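Local coordinates for chitinase (Jonesia denitrificans, PDB 5VG0), which is the lytic polysaccharide monooxygenase domain of a larger chitinase, holds copper in a histidine brace and probably acts in chitin breakdown, at residues A35-T40 against N128-F133. Numbering follows the deposited sequence.
Sequences APKGAT and NTNNAF
Lys-37 and Thr-129 meet through a charged hydrogen bond: Lys-37 NZ lies 2.8 Å from Thr-129 O, almost in line with the carbonyl (C=O...N 163°). Val-126 O also accepts from this ammonium. A water links NZ to Asn-130 OD1. The lysine chain runs extended from CG to NZ (chi2 165°, the later torsions also near 180°), which brings NZ to the Thr-129 carbonyl. Lys-37 N donates to Asn-130 O at 2.9 Å. Ala-35 and Ala-132 form an antiparallel hydrogen-bonded pair, with Ala-132 N to Ala-35 O at 2.8 Å and Ala-35 N to Ala-132 O at 3.0 Å. The short strand 34-36 thus borders the start of strand 131-141, in the immunoglobulin-like beta-sandwich of an AA10 monooxygenase. Phe-133, next along, touches the bound peroxide beside the copper. Thr-129 OG1 accepts from Asn-131 N, an ST turn that leads into the strand. Lys-37 CG packs 3.4 Å from Asn-130 O, and its CE sits 3.5 Å from Asn-131 O. An alanine in place of Lys-37 would probably leave the Thr-129 and Val-126 carbonyls without their shared donor. Pro-36 CB lies 4.2 Å from Asn-130 ND2. Asn-131 CB lies 3.6 Å from Ala-35 O, and its ND2 bonds weakly to Glu-34.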
loop_
_atom_site.group_PDB
_atom_site.type_symbol
_atom_site.label_atom_id
_atom_site.label_comp_id
_atom_site.label_asym_id
_atom_site.label_seq_id
_atom_site.Cartn_x
_atom_site.Cartn_y
_atom_site.Cartn_z
ATOM N N ALA A 35 2.789 9.012 6.979
ATOM C CA ALA A 35 1.987 10.183 7.307
ATOM C C ALA A 35 1.188 9.868 8.558
ATOM O O ALA A 35 1.095 8.713 8.968
ATOM C CB ALA A 35 1.056 10.561 6.145
ATOM N N PRO A 36 0.573 10.867 9.172
ATOM C CA PRO A 36 -0.206 10.582 10.377
ATOM C C PRO A 36 -1.301 9.562 10.122
ATOM O O PRO A 36 -1.871 9.471 9.034
ATOM C CB PRO A 36 -0.785 11.945 10.755
ATOM C CG PRO A 36 0.206 12.917 10.227
ATOM C CD PRO A 36 0.676 12.316 8.931
ATOM N N LYS A 37 -1.616 8.811 11.175
ATOM C CA LYS A 37 -2.713 7.861 11.159
ATOM C C LYS A 37 -4.022 8.535 10.782
ATOM O O LYS A 37 -4.260 9.706 11.083
ATOM C CB LYS A 37 -2.848 7.228 12.547
ATOM C CG LYS A 37 -1.741 6.231 12.836
ATOM C CD LYS A 37 -1.654 5.866 14.307
ATOM C CE LYS A 37 -0.501 4.922 14.587
ATOM N NZ LYS A 37 -0.350 4.621 16.029
ATOM N N GLY A 38 -4.899 7.776 10.148
ATOM C CA GLY A 38 -6.273 8.184 9.943
ATOM C C GLY A 38 -6.651 8.563 8.536
ATOM O O GLY A 38 -7.834 8.809 8.300
ATOM N N ALA A 39 -5.724 8.612 7.598
ATOM C CA ALA A 39 -6.042 9.021 6.239
ATOM C C ALA A 39 -6.486 7.838 5.389
ATOM O O ALA A 39 -6.207 6.686 5.698
ATOM C CB ALA A 39 -4.829 9.689 5.601
ATOM N N THR A 40 -7.170 8.138 4.288
ATOM C CA THR A 40 -7.585 7.105 3.340
ATOM C C THR A 40 -7.138 7.428 1.926
ATOM O O THR A 40 -7.761 6.988 0.968
ATOM C CB THR A 40 -9.088 6.840 3.405
ATOM O OG1 THR A 40 -9.782 8.076 3.241
ATOM C CG2 THR A 40 -9.479 6.236 4.759
ATOM N N ASN A 128 3.912 2.512 18.111
ATOM C CA ASN A 128 4.592 3.405 19.045
ATOM C C ASN A 128 4.886 4.783 18.465
ATOM O O ASN A 128 5.650 5.550 19.069
ATOM C CB ASN A 128 5.895 2.769 19.553
ATOM C CG ASN A 128 6.777 2.211 18.419
ATOM O OD1 ASN A 128 6.637 2.584 17.253
ATOM N ND2 ASN A 128 7.698 1.306 18.773
ATOM N N THR A 129 4.313 5.119 17.325
ATOM C CA THR A 129 4.347 6.475 16.801
ATOM C C THR A 129 2.938 6.816 16.358
ATOM O O THR A 129 2.051 5.965 16.395
ATOM C CB THR A 129 5.302 6.649 15.618
ATOM O OG1 THR A 129 4.704 6.030 14.479
ATOM C CG2 THR A 129 6.677 6.042 15.910
ATOM N N ASN A 130 2.730 8.053 15.914
ATOM C CA ASN A 130 1.438 8.439 15.366
ATOM C C ASN A 130 1.359 8.289 13.857
ATOM O O ASN A 130 0.451 8.854 13.241
ATOM C CB ASN A 130 1.054 9.869 15.750
ATOM C CG ASN A 130 -0.422 10.137 15.534
ATOM O OD1 ASN A 130 -1.275 9.350 15.937
ATOM N ND2 ASN A 130 -0.733 11.250 14.890
ATOM N N ASN A 131 2.263 7.537 13.257
ATOM C CA ASN A 131 2.294 7.419 11.807
ATOM C C ASN A 131 1.816 6.070 11.306
ATOM O O ASN A 131 1.803 5.060 12.008
ATOM C CB ASN A 131 3.692 7.706 11.276
ATOM C CG ASN A 131 4.094 9.130 11.504
ATOM O OD1 ASN A 131 3.250 10.032 11.528
ATOM N ND2 ASN A 131 5.370 9.338 11.733
ATOM N N ALA A 132 1.431 6.102 10.046
ATOM C CA ALA A 132 1.115 4.927 9.263
ATOM C C ALA A 132 1.814 5.050 7.917
ATOM O O ALA A 132 2.245 6.129 7.507
ATOM C CB ALA A 132 -0.385 4.785 9.059
ATOM N N PHE A 133 1.913 3.921 7.225
ATOM C CA PHE A 133 2.432 3.860 5.873
ATOM C C PHE A 133 1.299 3.499 4.928
ATOM O O PHE A 133 0.461 2.657 5.237
ATOM C CB PHE A 133 3.592 2.856 5.762
ATOM C CG PHE A 133 4.800 3.314 6.496
ATOM C CD1 PHE A 133 4.896 3.178 7.866
ATOM C CD2 PHE A 133 5.828 3.951 5.823
ATOM C CE1 PHE A 133 5.988 3.674 8.548
ATOM C CE2 PHE A 133 6.912 4.436 6.506
ATOM C CZ PHE A 133 6.984 4.312 7.874
HETATM O O HOH W 1 -0.558 7.334 17.687
#